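Local coordinates for protein CbsA (Xanthomonas oryzae pv. oryzae, PDB 5XYH) that probably hydrolyses the beta-1,4-glucosidic bonds of cellulose from the chain ends, releasing cellobiose, as a family 6 exoglucanase that attacks the plant cell wall, at residues A[12-17]-A[86-91]; A[72-77]-A[134-139]; A[342-347]-A[355-360]; A[16-21]-A[65-70]; A[194-199]-A[231-236]. One frame throughout, in Å; residues are numbered along the deposited sequence.

Contact 1: residues A[12-17]-A[86-91]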
# COMPACT_ATOMS: atom_id res chain seq x y z
N SER A 12 -0.72 2.00 -20.60
CA SER A 12 -1.98 1.71 -19.95
C SER A 12 -1.71 0.78 -18.76
O SER A 12 -0.56 0.39 -18.49
CB SER A 12 -2.97 1.09 -20.94
OG SER A 12 -2.49 -0.12 -21.49
N GLY A 13 -2.77 0.42 -18.04
CA GLY A 13 -2.65 -0.48 -16.91
C GLY A 13 -3.64 -1.62 -17.00
O GLY A 13 -4.73 -1.49 -17.57
N TYR A 14 -3.25 -2.74 -16.41
CA TYR A 14 -4.08 -3.94 -16.42
C TYR A 14 -5.27 -3.78 -15.47
O TYR A 14 -5.10 -3.45 -14.30
CB TYR A 14 -3.20 -5.14 -16.03
CG TYR A 14 -3.96 -6.38 -15.61
CD1 TYR A 14 -4.83 -7.02 -16.49
CD2 TYR A 14 -3.80 -6.92 -14.33
CE1 TYR A 14 -5.53 -8.16 -16.11
CE2 TYR A 14 -4.49 -8.06 -13.95
CZ TYR A 14 -5.35 -8.67 -14.85
OH TYR A 14 -6.06 -9.81 -14.49
N VAL A 15 -6.47 -4.00 -16.00
CA VAL A 15 -7.71 -3.89 -15.23
C VAL A 15 -8.13 -5.31 -14.81
O VAL A 15 -8.46 -6.14 -15.66
CB VAL A 15 -8.82 -3.19 -16.03
CG1 VAL A 15 -10.14 -3.20 -15.25
CG2 VAL A 15 -8.42 -1.74 -16.41
N ASN A 16 -8.09 -5.57 -13.51
CA ASN A 16 -8.28 -6.92 -12.98
C ASN A 16 -9.74 -7.32 -13.04
O ASN A 16 -10.57 -6.69 -12.37
CB ASN A 16 -7.76 -6.99 -11.55
CG ASN A 16 -7.93 -8.37 -10.89
OD1 ASN A 16 -8.35 -9.35 -11.53
ND2 ASN A 16 -7.61 -8.45 -9.60
N PRO A 17 -10.11 -8.36 -13.80
CA PRO A 17 -11.53 -8.75 -13.88
C PRO A 17 -12.08 -9.25 -12.57
O PRO A 17 -13.31 -9.25 -12.39
CB PRO A 17 -11.54 -9.84 -14.96
CG PRO A 17 -10.14 -10.30 -15.08
CD PRO A 17 -9.26 -9.14 -14.72
N ILE A 86 2.01 -1.54 -21.36
CA ILE A 86 0.99 -1.77 -20.34
C ILE A 86 1.71 -2.24 -19.07
O ILE A 86 2.65 -3.03 -19.14
CB ILE A 86 -0.05 -2.81 -20.82
CG1 ILE A 86 -1.17 -3.01 -19.79
CG2 ILE A 86 0.62 -4.13 -21.16
CD1 ILE A 86 -2.30 -3.90 -20.28
N THR A 87 1.29 -1.71 -17.91
CA THR A 87 1.85 -2.15 -16.64
C THR A 87 0.90 -3.13 -15.96
O THR A 87 -0.33 -2.95 -16.00
CB THR A 87 2.18 -0.97 -15.71
OG1 THR A 87 1.00 -0.20 -15.40
CG2 THR A 87 3.20 -0.06 -16.34
N VAL A 88 1.46 -4.19 -15.37
CA VAL A 88 0.71 -5.18 -14.61
C VAL A 88 1.16 -5.07 -13.16
O VAL A 88 2.32 -5.36 -12.83
CB VAL A 88 0.92 -6.61 -15.14
CG1 VAL A 88 0.10 -7.60 -14.34
CG2 VAL A 88 0.54 -6.67 -16.61
N GLY A 89 0.26 -4.63 -12.29
CA GLY A 89 0.63 -4.36 -10.91
C GLY A 89 0.48 -5.58 -10.02
O GLY A 89 -0.60 -6.18 -9.95
N LEU A 90 1.56 -5.93 -9.33
CA LEU A 90 1.61 -7.07 -8.41
C LEU A 90 2.13 -6.60 -7.06
O LEU A 90 2.99 -5.72 -6.98
CB LEU A 90 2.53 -8.19 -8.92
CG LEU A 90 2.20 -8.87 -10.25
CD1 LEU A 90 3.25 -9.93 -10.60
CD2 LEU A 90 0.80 -9.50 -10.26
N VAL A 91 1.60 -7.21 -6.01
CA VAL A 91 2.07 -7.00 -4.65
C VAL A 91 2.73 -8.30 -4.20
O VAL A 91 2.07 -9.34 -4.09
CB VAL A 91 0.93 -6.59 -3.71
CG1 VAL A 91 1.50 -6.21 -2.37
CG2 VAL A 91 0.15 -5.42 -4.32
O HOH W 1 0.09 2.24 -16.32
O HOH W 2 -2.49 -3.14 -12.96
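Ser12 sets its carbonyl against the start of strand 86-92: Ser12 O accepts from Thr87 N at 2.9 Å, and the CA-H of Ile86 closes on the same oxygen. Water 1, held by Thr87 OG1 at 2.8 Å, makes a further, weak bond to Ser12 O. The Ser12 side chain leaves the sheet on the Ile86 face, and Ser12 OG lies 3.6 Å from Ile86 CG1, a contact with an aliphatic branch. Gly13 follows as the partner of Thr87, its CA resting against Thr87 O. The two short parallel bridges, Ser12 with Ile86 and Gly13 with Thr87, add strand 12-13 to strand 86-92, one of the parallel strands of the distorted beta/alpha barrel known from family 6 glycoside hydrolases. At Tyr14 the chain gives its last direct bond to this strand, Tyr14 N to Thr87 O at 3.0 Å, and then turns off. Water 2 takes over as a bridge, donating to Tyr14 O and accepting from Gly89 N. With CG anti to the backbone N (chi1 163°), the Tyr14 ring swings along the strand to Val88; Tyr14 CD2 meets Val88 CG1 obliquely at 4.0 Å, and Tyr14 CB lies near Val88 CG2. The phenol continues to helix 69-79, and Tyr14 OH is hydrogen-bonded to His72. Farther on, Val15 N is tied to Gln79.

Contact 2: residues A[72-77]-A[134-139]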
# COMPACT_ATOMS: atom_id res chain seq x y z
N HIS A 72 -3.96 -13.79 -14.83
CA HIS A 72 -3.80 -12.34 -14.83
C HIS A 72 -2.92 -11.90 -15.99
O HIS A 72 -3.23 -10.93 -16.69
CB HIS A 72 -3.17 -11.87 -13.52
CG HIS A 72 -4.09 -11.93 -12.35
ND1 HIS A 72 -5.25 -11.18 -12.28
CD2 HIS A 72 -4.01 -12.61 -11.19
CE1 HIS A 72 -5.84 -11.41 -11.12
NE2 HIS A 72 -5.11 -12.28 -10.44
N LEU A 73 -1.80 -12.59 -16.19
CA LEU A 73 -0.87 -12.19 -17.23
C LEU A 73 -1.46 -12.40 -18.61
O LEU A 73 -1.20 -11.62 -19.54
CB LEU A 73 0.44 -12.95 -17.08
CG LEU A 73 1.20 -12.66 -15.78
CD1 LEU A 73 2.26 -13.72 -15.52
CD2 LEU A 73 1.82 -11.27 -15.83
N ASN A 74 -2.26 -13.46 -18.77
CA ASN A 74 -2.99 -13.68 -20.01
C ASN A 74 -4.02 -12.59 -20.25
O ASN A 74 -4.13 -12.07 -21.37
CB ASN A 74 -3.67 -15.05 -19.99
CG ASN A 74 -2.68 -16.19 -20.07
OD1 ASN A 74 -1.54 -15.99 -20.46
ND2 ASN A 74 -3.11 -17.39 -19.68
N ALA A 75 -4.79 -12.22 -19.22
CA ALA A 75 -5.75 -11.14 -19.40
C ALA A 75 -5.05 -9.84 -19.77
O ALA A 75 -5.54 -9.07 -20.61
CB ALA A 75 -6.61 -10.96 -18.15
N ALA A 76 -3.89 -9.59 -19.16
CA ALA A 76 -3.16 -8.37 -19.44
C ALA A 76 -2.76 -8.30 -20.91
O ALA A 76 -2.83 -7.24 -21.54
CB ALA A 76 -1.92 -8.28 -18.54
N LEU A 77 -2.36 -9.44 -21.49
CA LEU A 77 -2.01 -9.49 -22.90
C LEU A 77 -3.17 -9.01 -23.77
O LEU A 77 -2.98 -8.21 -24.69
CB LEU A 77 -1.60 -10.92 -23.29
CG LEU A 77 -0.24 -11.40 -22.79
CD1 LEU A 77 -0.02 -12.87 -23.12
CD2 LEU A 77 0.87 -10.54 -23.35
N PRO A 134 8.68 -16.08 -22.05
CA PRO A 134 8.71 -15.20 -23.24
C PRO A 134 7.34 -14.73 -23.71
O PRO A 134 7.22 -13.70 -24.37
CB PRO A 134 9.38 -16.08 -24.31
CG PRO A 134 10.15 -17.09 -23.55
CD PRO A 134 9.42 -17.33 -22.26
N LYS A 135 6.29 -15.49 -23.36
CA LYS A 135 4.92 -15.10 -23.69
C LYS A 135 4.58 -13.72 -23.15
O LYS A 135 3.73 -13.01 -23.71
CB LYS A 135 3.94 -16.14 -23.16
CG LYS A 135 2.49 -15.88 -23.48
CD LYS A 135 1.60 -16.94 -22.85
CE LYS A 135 0.13 -16.72 -23.22
NZ LYS A 135 -0.76 -17.74 -22.62
N TYR A 136 5.23 -13.30 -22.06
CA TYR A 136 4.87 -12.08 -21.35
C TYR A 136 5.91 -10.97 -21.48
O TYR A 136 5.83 -9.97 -20.76
CB TYR A 136 4.64 -12.42 -19.88
CG TYR A 136 3.62 -13.51 -19.64
CD1 TYR A 136 2.35 -13.44 -20.20
CD2 TYR A 136 3.93 -14.62 -18.87
CE1 TYR A 136 1.41 -14.44 -19.98
CE2 TYR A 136 3.01 -15.62 -18.64
CZ TYR A 136 1.75 -15.53 -19.20
OH TYR A 136 0.83 -16.53 -18.97
N LYS A 137 6.87 -11.11 -22.40
CA LYS A 137 7.92 -10.10 -22.56
C LYS A 137 7.34 -8.74 -22.96
O LYS A 137 7.98 -7.71 -22.69
CB LYS A 137 8.97 -10.60 -23.58
CG LYS A 137 8.57 -10.47 -25.06
CD LYS A 137 9.12 -9.17 -25.71
CE LYS A 137 8.23 -8.69 -26.87
NZ LYS A 137 8.45 -7.23 -27.14
N GLY A 138 6.16 -8.69 -23.57
CA GLY A 138 5.58 -7.42 -23.95
C GLY A 138 4.87 -6.68 -22.83
O GLY A 138 4.42 -5.54 -23.04
N LEU A 139 4.75 -7.30 -21.66
CA LEU A 139 4.16 -6.70 -20.47
C LEU A 139 5.25 -6.09 -19.59
O LEU A 139 6.35 -6.63 -19.48
CB LEU A 139 3.40 -7.75 -19.66
CG LEU A 139 2.32 -8.60 -20.37
CD1 LEU A 139 1.83 -9.70 -19.45
CD2 LEU A 139 1.15 -7.75 -20.82
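Leu139, Leu77 and Tyr136 carry most of this contact between helix 69-79 and the turn ahead of strand 140-145. Leu139 inserts both methyls against the helix: CD1 lies over the backbone at Leu73 O and beside Leu73 CD2, while Leu139 CD2 fits between Ala76 CB (3.9 Å) and Leu77 CD2 (3.8 Å). Leu77 divides its branches, CD2 to Leu139 and CD1 to the edge of the Tyr136 ring at CE1, 3.8 Å away. CD1 also touches the aliphatic part of Lys135. The Tyr136 ring lies between two aliphatic carbons. Leu73 CB sits over one face, 3.6 Å from the ring centroid and 20° off the normal, a CH-pi contact, and Lys135 CB lies over the centre of the opposite face. Tyr136 OH donates to Asn74 OD1 at 2.9 Å. That oxygen also accepts from Lys135 NZ at 2.9 Å, carried there by a Lys135 chain extended throughout (chi1 -178°). The two donors come from opposite faces of the amide plane, each more than 40° out of it, so one oxygen is gripped from both sides, and the ammonium probably polarises it further. A type I turn from Tyr136 to Leu139, closed by Leu139 N to Tyr136 O, brings the ring and the leucine to the same helix. Helix 69-79 packs on Thr130 and Leu131 of helix 113-131 through Leu73, and helix and turn together reach strand 86-92 of the barrel sheet, Ala76 at Val88 and Leu139 at Ile86.

Contact 3: residues A[342-347]-A[355-360]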
# COMPACT_ATOMS: atom_id res chain seq x y z
N ILE A 342 -12.18 7.26 -1.92
CA ILE A 342 -11.24 7.00 -3.00
C ILE A 342 -10.44 8.26 -3.31
O ILE A 342 -10.97 9.38 -3.27
CB ILE A 342 -11.99 6.51 -4.25
CG1 ILE A 342 -12.59 5.12 -3.98
CG2 ILE A 342 -11.07 6.51 -5.47
CD1 ILE A 342 -13.22 4.46 -5.17
N GLY A 343 -9.15 8.09 -3.58
CA GLY A 343 -8.30 9.23 -3.90
C GLY A 343 -8.08 9.40 -5.39
O GLY A 343 -8.93 9.04 -6.22
N MET A 344 -6.92 9.95 -5.75
CA MET A 344 -6.61 10.17 -7.15
C MET A 344 -6.69 8.85 -7.93
O MET A 344 -6.15 7.83 -7.46
CB MET A 344 -5.21 10.78 -7.33
CG MET A 344 -5.10 12.28 -7.05
SD MET A 344 -6.03 13.33 -8.21
CE MET A 344 -5.22 12.97 -9.78
N PRO A 345 -7.32 8.84 -9.09
CA PRO A 345 -7.26 7.67 -9.98
C PRO A 345 -5.82 7.35 -10.36
O PRO A 345 -4.95 8.23 -10.29
CB PRO A 345 -8.07 8.11 -11.21
CG PRO A 345 -8.87 9.30 -10.76
CD PRO A 345 -8.03 9.97 -9.71
N PRO A 346 -5.54 6.12 -10.76
CA PRO A 346 -4.18 5.80 -11.23
C PRO A 346 -3.74 6.79 -12.30
O PRO A 346 -4.46 7.03 -13.26
CB PRO A 346 -4.32 4.38 -11.77
CG PRO A 346 -5.51 3.81 -11.06
CD PRO A 346 -6.45 4.97 -10.88
N THR A 347 -2.57 7.40 -12.10
CA THR A 347 -2.11 8.53 -12.91
C THR A 347 -0.63 8.38 -13.19
O THR A 347 0.16 8.20 -12.25
CB THR A 347 -2.36 9.88 -12.19
OG1 THR A 347 -3.75 10.06 -11.91
CG2 THR A 347 -1.84 11.05 -13.03
N HIS A 355 6.67 8.68 -9.84
CA HIS A 355 6.51 7.94 -11.09
C HIS A 355 5.03 7.73 -11.42
O HIS A 355 4.65 7.74 -12.60
CB HIS A 355 7.25 6.60 -11.03
CG HIS A 355 8.71 6.69 -11.35
ND1 HIS A 355 9.53 5.58 -11.45
CD2 HIS A 355 9.50 7.76 -11.61
CE1 HIS A 355 10.76 5.97 -11.76
NE2 HIS A 355 10.77 7.28 -11.85
N ALA A 356 4.19 7.54 -10.41
CA ALA A 356 2.78 7.27 -10.69
C ALA A 356 1.99 7.31 -9.38
O ALA A 356 2.54 7.05 -8.32
CB ALA A 356 2.59 5.90 -11.36
N TYR A 357 0.72 7.68 -9.49
CA TYR A 357 -0.27 7.33 -8.47
C TYR A 357 -0.86 5.98 -8.87
O TYR A 357 -1.21 5.79 -10.04
CB TYR A 357 -1.39 8.37 -8.36
CG TYR A 357 -0.93 9.78 -8.02
CD1 TYR A 357 0.10 10.02 -7.13
CD2 TYR A 357 -1.56 10.88 -8.60
CE1 TYR A 357 0.52 11.32 -6.83
CE2 TYR A 357 -1.16 12.17 -8.30
CZ TYR A 357 -0.12 12.39 -7.42
OH TYR A 357 0.26 13.67 -7.14
N VAL A 358 -0.94 5.05 -7.92
CA VAL A 358 -1.42 3.70 -8.20
C VAL A 358 -2.52 3.37 -7.19
O VAL A 358 -2.59 3.94 -6.11
CB VAL A 358 -0.31 2.63 -8.14
CG1 VAL A 358 0.83 2.94 -9.14
CG2 VAL A 358 0.23 2.48 -6.72
N TRP A 359 -3.39 2.44 -7.58
CA TRP A 359 -4.34 1.87 -6.62
C TRP A 359 -3.71 0.56 -6.16
O TRP A 359 -3.95 -0.50 -6.74
CB TRP A 359 -5.72 1.68 -7.24
CG TRP A 359 -6.47 2.96 -7.36
CD1 TRP A 359 -5.99 4.22 -7.13
CD2 TRP A 359 -7.85 3.11 -7.70
NE1 TRP A 359 -6.98 5.14 -7.32
CE2 TRP A 359 -8.13 4.49 -7.69
CE3 TRP A 359 -8.87 2.22 -8.04
CZ2 TRP A 359 -9.40 5.00 -7.99
CZ3 TRP A 359 -10.13 2.73 -8.35
CH2 TRP A 359 -10.38 4.10 -8.31
N GLY A 360 -2.85 0.67 -5.15
CA GLY A 360 -2.20 -0.51 -4.61
C GLY A 360 -3.18 -1.49 -4.02
O GLY A 360 -3.13 -2.69 -4.29
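Strand 354-358 belongs to the barrel sheet of this family 6 hydrolase, next to strand 292-296; strand 347-351 joins it as an antiparallel hairpin partner, and the loop leading into the hairpin folds back over Trp359. Thr347 and Tyr357 form a hydrogen-bonded pair: Thr347 N donates to Tyr357 O and Tyr357 N to Thr347 O, both at 2.9 Å. CA-H groups of Pro346 and Ala356 lie against the same two carbonyl oxygens. On the face shared by this pair, the Thr347 and Tyr357 side chains run alongside, pointing the same way, and Thr347 CB approaches Tyr357 CD2 at 3.8 Å. Met344 CB and CG approach the CD2 and CE2 border of the phenol obliquely, from the opposite side of the ring plane to Thr347. Beyond the pair, strand 354-358 ends and Trp359 turns its indole under the loop. Pro346 CD rests on one face, 3.6 Å from the centroid of the five-membered ring and 13° off its normal, a proline-aromatic CH-pi contact. Ile342 CG2 meets the far, benzene part of the indole at CZ2, 3.4 Å away and obliquely placed. Ile342 in turn packs on helix 411-419, while Tyr45 meets the indole edge-to-face, so Trp359 is enclosed from several sides. Its polar edge is satisfied too. Trp359 NE1 donates to Met344 O at 2.8 Å with an N-H...O angle of 158°; the oxygen lies close to the indole plane, and it also takes a bond from Thr297 OG1.

Contact 4: residues A[16-21]-A[65-70]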
# COMPACT_ATOMS: atom_id res chain seq x y z
N ASN A 16 -8.09 -5.57 -13.51
CA ASN A 16 -8.28 -6.92 -12.98
C ASN A 16 -9.74 -7.32 -13.04
O ASN A 16 -10.57 -6.69 -12.37
CB ASN A 16 -7.76 -6.99 -11.55
CG ASN A 16 -7.93 -8.37 -10.89
OD1 ASN A 16 -8.35 -9.35 -11.53
ND2 ASN A 16 -7.61 -8.45 -9.60
N PRO A 17 -10.11 -8.36 -13.80
CA PRO A 17 -11.53 -8.75 -13.88
C PRO A 17 -12.08 -9.25 -12.57
O PRO A 17 -13.31 -9.25 -12.39
CB PRO A 17 -11.54 -9.84 -14.96
CG PRO A 17 -10.14 -10.30 -15.08
CD PRO A 17 -9.26 -9.14 -14.72
N ASP A 18 -11.23 -9.67 -11.63
CA ASP A 18 -11.76 -10.06 -10.32
C ASP A 18 -12.24 -8.84 -9.54
O ASP A 18 -13.25 -8.91 -8.83
CB ASP A 18 -10.71 -10.82 -9.54
CG ASP A 18 -10.35 -12.14 -10.18
OD1 ASP A 18 -11.25 -12.75 -10.80
OD2 ASP A 18 -9.18 -12.55 -10.04
N TYR A 19 -11.51 -7.72 -9.64
CA TYR A 19 -11.99 -6.49 -9.03
C TYR A 19 -13.26 -6.01 -9.72
O TYR A 19 -14.22 -5.60 -9.06
CB TYR A 19 -10.89 -5.42 -9.08
CG TYR A 19 -11.22 -4.13 -8.37
CD1 TYR A 19 -11.22 -4.06 -6.98
CD2 TYR A 19 -11.52 -2.98 -9.08
CE1 TYR A 19 -11.53 -2.88 -6.32
CE2 TYR A 19 -11.82 -1.79 -8.43
CZ TYR A 19 -11.83 -1.75 -7.05
OH TYR A 19 -12.12 -0.57 -6.40
N SER A 20 -13.30 -6.08 -11.06
CA SER A 20 -14.54 -5.78 -11.78
C SER A 20 -15.70 -6.63 -11.26
O SER A 20 -16.80 -6.11 -11.03
CB SER A 20 -14.34 -5.99 -13.29
OG SER A 20 -13.32 -5.13 -13.77
N LYS A 21 -15.47 -7.93 -11.05
CA LYS A 21 -16.57 -8.78 -10.60
C LYS A 21 -17.02 -8.40 -9.19
O LYS A 21 -18.22 -8.41 -8.90
CB LYS A 21 -16.15 -10.25 -10.67
CG LYS A 21 -17.12 -11.20 -9.98
CD LYS A 21 -16.97 -12.61 -10.49
CE LYS A 21 -15.51 -13.04 -10.51
NZ LYS A 21 -15.38 -14.45 -10.99
N GLY A 65 -11.61 -18.50 -5.91
CA GLY A 65 -12.04 -18.35 -7.28
C GLY A 65 -11.30 -17.31 -8.09
O GLY A 65 -11.63 -17.11 -9.26
N ARG A 66 -10.30 -16.63 -7.51
CA ARG A 66 -9.60 -15.59 -8.24
C ARG A 66 -8.74 -16.20 -9.36
O ARG A 66 -8.43 -17.39 -9.37
CB ARG A 66 -8.71 -14.79 -7.29
CG ARG A 66 -9.47 -13.95 -6.29
CD ARG A 66 -8.50 -13.19 -5.38
NE ARG A 66 -9.19 -12.26 -4.48
CZ ARG A 66 -9.35 -10.96 -4.72
NH1 ARG A 66 -8.88 -10.44 -5.84
NH2 ARG A 66 -9.98 -10.20 -3.83
N LEU A 67 -8.36 -15.35 -10.32
CA LEU A 67 -7.47 -15.77 -11.39
C LEU A 67 -6.13 -16.22 -10.83
O LEU A 67 -5.65 -15.71 -9.81
CB LEU A 67 -7.24 -14.64 -12.38
CG LEU A 67 -8.38 -14.28 -13.33
CD1 LEU A 67 -7.98 -13.10 -14.18
CD2 LEU A 67 -8.75 -15.48 -14.20
N SER A 68 -5.50 -17.18 -11.51
CA SER A 68 -4.10 -17.49 -11.26
C SER A 68 -3.21 -16.35 -11.76
O SER A 68 -3.62 -15.50 -12.54
CB SER A 68 -3.70 -18.78 -11.98
OG SER A 68 -3.58 -18.52 -13.37
N LEU A 69 -1.95 -16.37 -11.31
CA LEU A 69 -0.97 -15.41 -11.82
C LEU A 69 -0.90 -15.48 -13.34
O LEU A 69 -0.90 -14.44 -14.01
CB LEU A 69 0.41 -15.66 -11.20
CG LEU A 69 1.56 -14.78 -11.74
CD1 LEU A 69 1.26 -13.27 -11.65
CD2 LEU A 69 2.89 -15.11 -11.09
N GLN A 70 -0.88 -16.69 -13.91
CA GLN A 70 -0.87 -16.80 -15.36
C GLN A 70 -2.16 -16.26 -15.98
O GLN A 70 -2.13 -15.66 -17.05
CB GLN A 70 -0.65 -18.25 -15.79
CG GLN A 70 0.63 -18.82 -15.26
CD GLN A 70 0.91 -20.18 -15.85
OE1 GLN A 70 0.33 -20.55 -16.87
NE2 GLN A 70 1.81 -20.93 -15.20
O HOH W 3 -7.70 -11.37 -8.27
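The guanidinium of Arg66 meets water 3 at its edge, in its plane, NH1 donating to the water at 2.9 Å; Asp18 CB approaches the group obliquely. This water gathers three side chains: it also accepts from Asn16 ND2 at 3.2 Å and donates to Asp18 OD2 at 2.6 Å. The flat carboxylate of Asp18 is used at its syn side, 17° out of plane, where Leu67 N donates to OD2 at 2.9 Å in a nearly straight bond (172°). OD2 also rests against the CA and CB of Arg66. Pro17 adds an apolar touch, CG against Leu67 CD1 at 3.6 Å. Asn16 is the N-cap of helix 17-27: its OD1 accepts from Asp18 N, so the cap and the carboxylate stand together at the first turn. Arg66 NH2 goes on to Gly407 O and to a salt bridge with Glu365. Asp18 therefore pins the backbone of the loop that leads into helix 69-79 to the start of helix 17-27. Asp18 OD2 and Arg66 NH1 are 4.7 Å apart, too far for a direct salt bridge, and water 3 bridges them; the nearby positive charge and the helix N-terminus would probably favour an ionised aspartate.

Contact 5: residues A[194-199]-A[231-236]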
# COMPACT_ATOMS: atom_id res chain seq x y z
N ILE A 194 7.71 1.45 1.61
CA ILE A 194 8.40 2.14 2.69
C ILE A 194 7.39 2.88 3.58
O ILE A 194 7.60 4.03 3.98
CB ILE A 194 9.52 3.06 2.12
CG1 ILE A 194 10.50 3.53 3.21
CG2 ILE A 194 8.97 4.22 1.29
CD1 ILE A 194 11.79 4.06 2.63
N GLY A 195 6.29 2.19 3.91
CA GLY A 195 5.35 2.68 4.90
C GLY A 195 4.63 3.95 4.46
O GLY A 195 4.48 4.22 3.27
N HIS A 196 4.20 4.75 5.45
CA HIS A 196 3.32 5.87 5.13
C HIS A 196 3.28 6.99 6.17
O HIS A 196 2.92 8.12 5.85
CB HIS A 196 1.89 5.37 4.96
CG HIS A 196 1.24 5.05 6.26
ND1 HIS A 196 0.45 5.96 6.94
CD2 HIS A 196 1.31 3.95 7.05
CE1 HIS A 196 0.03 5.41 8.07
NE2 HIS A 196 0.54 4.20 8.16
N SER A 197 3.57 6.66 7.43
CA SER A 197 3.24 7.58 8.52
C SER A 197 4.18 8.78 8.58
O SER A 197 3.80 9.84 9.09
CB SER A 197 3.30 6.84 9.85
OG SER A 197 4.65 6.50 10.12
N GLY A 198 5.40 8.61 8.10
CA GLY A 198 6.44 9.58 8.35
C GLY A 198 7.30 9.28 9.56
O GLY A 198 8.31 9.96 9.76
N TRP A 199 6.93 8.29 10.39
CA TRP A 199 7.73 8.01 11.58
C TRP A 199 9.09 7.44 11.23
O TRP A 199 10.04 7.56 12.03
CB TRP A 199 6.99 7.06 12.52
CG TRP A 199 5.84 7.69 13.28
CD1 TRP A 199 4.53 7.33 13.21
CD2 TRP A 199 5.91 8.78 14.22
NE1 TRP A 199 3.77 8.12 14.04
CE2 TRP A 199 4.60 9.02 14.67
CE3 TRP A 199 6.96 9.57 14.72
CZ2 TRP A 199 4.30 10.01 15.61
CZ3 TRP A 199 6.66 10.57 15.65
CH2 TRP A 199 5.34 10.78 16.08
N ILE A 231 7.56 2.96 -2.82
CA ILE A 231 6.13 3.26 -2.78
C ILE A 231 5.71 3.54 -1.34
O ILE A 231 6.09 2.81 -0.43
CB ILE A 231 5.25 2.14 -3.39
CG1 ILE A 231 3.77 2.49 -3.24
CG2 ILE A 231 5.55 0.77 -2.76
CD1 ILE A 231 2.82 1.55 -3.97
N THR A 232 4.91 4.59 -1.16
CA THR A 232 4.32 4.93 0.13
C THR A 232 2.80 4.75 0.10
O THR A 232 2.19 4.69 -0.97
CB THR A 232 4.65 6.38 0.53
OG1 THR A 232 3.81 7.28 -0.20
CG2 THR A 232 6.13 6.70 0.25
N ASN A 233 2.21 4.64 1.29
CA ASN A 233 0.76 4.63 1.52
C ASN A 233 0.08 3.34 1.09
O ASN A 233 -1.16 3.30 1.06
CB ASN A 233 0.05 5.80 0.83
CG ASN A 233 -1.10 6.35 1.67
OD1 ASN A 233 -1.01 6.41 2.90
ND2 ASN A 233 -2.18 6.78 1.01
N THR A 234 0.84 2.28 0.80
CA THR A 234 0.25 1.02 0.35
C THR A 234 -0.80 0.56 1.34
O THR A 234 -0.51 0.35 2.52
CB THR A 234 1.33 -0.06 0.20
OG1 THR A 234 2.32 0.37 -0.76
CG2 THR A 234 0.68 -1.34 -0.32
N ALA A 235 -2.03 0.43 0.85
CA ALA A 235 -3.17 -0.04 1.64
C ALA A 235 -3.49 0.89 2.81
O ALA A 235 -4.27 0.51 3.70
CB ALA A 235 -2.93 -1.47 2.16
N ASN A 236 -2.93 2.10 2.85
CA ASN A 236 -3.31 3.02 3.92
C ASN A 236 -4.12 4.19 3.36
O ASN A 236 -4.53 4.19 2.20
CB ASN A 236 -2.08 3.52 4.71
CG ASN A 236 -2.40 3.77 6.19
OD1 ASN A 236 -3.04 4.77 6.54
ND2 ASN A 236 -1.96 2.85 7.06
O HOH W 4 3.34 1.80 2.19
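Two loops at the C-terminal ends of neighbouring barrel strands, 188-193 and 229-232, meet here, on the side of a beta/alpha barrel where the active site lies. The parallel strand pairing runs on into the loops: Ile194 N donates to Ile231 O at 2.9 Å, and Asn233 N to Gly195 O at 3.0 Å. Gly195, with positive phi, bends the first chain, and its oxygen also receives the CA-H of Thr232 and a bond from water 4 (2.9 Å), which accepts from Thr234 N in turn. Ile194 CG2 adds an apolar contact with Thr232 CG2 at 3.9 Å. The main side-chain meeting is His196 with Asn236. The amide is stacked over one face of the imidazole, the planes 23° apart, with Asn236 ND2 3.0 Å from His196 NE2 but not hydrogen-bonded to it. Asn236 CB lies over the same face, 12° off the ring normal. A chi1 of 75° places the imidazole between the backbone N and carbonyl carbon of His196, turned to the amide, while its CB leans on Asn233 CA and OD1. Both groups are fixed by other partners, His196 ND1 by Thr238 OG1 and Asn236 OD1 by Arg328, and a type II turn from Asn233 to Asn236 presents the asparagine to the ring. Asp193 binds Gly195 N and Thr234 OG1, lacing the two loops. Loops at the C-terminal ends of the strands form the active-site side of beta/alpha barrels, and these two probably contribute to it here, as in other family 6 enzymes.

In the fold
Contacts 1 and 5 are buried, while contacts 2, 3 and 4 are partly buried. Contacts 1, 3 and 5 reach the same barrel sheet, yet by different means: two parallel bridges in contact 1, an antiparallel hairpin with an indole-proline CH-pi contact in contact 3, and loop-to-loop bonds at the strand ends in contact 5, which lies nearest the chain's centre. Contacts 3 and 5 touch through Val358 and Ile231. Contacts 2 and 4 both use helix 69-79 and lie farther out, where lysine, aspartate, arginine and water join the apolar packing. His72 links contacts 1, 2 and 4, through its bond with Tyr14 and its packing on Asn16. Contacts 2 and 5 are most distant, about 29 Å between centres.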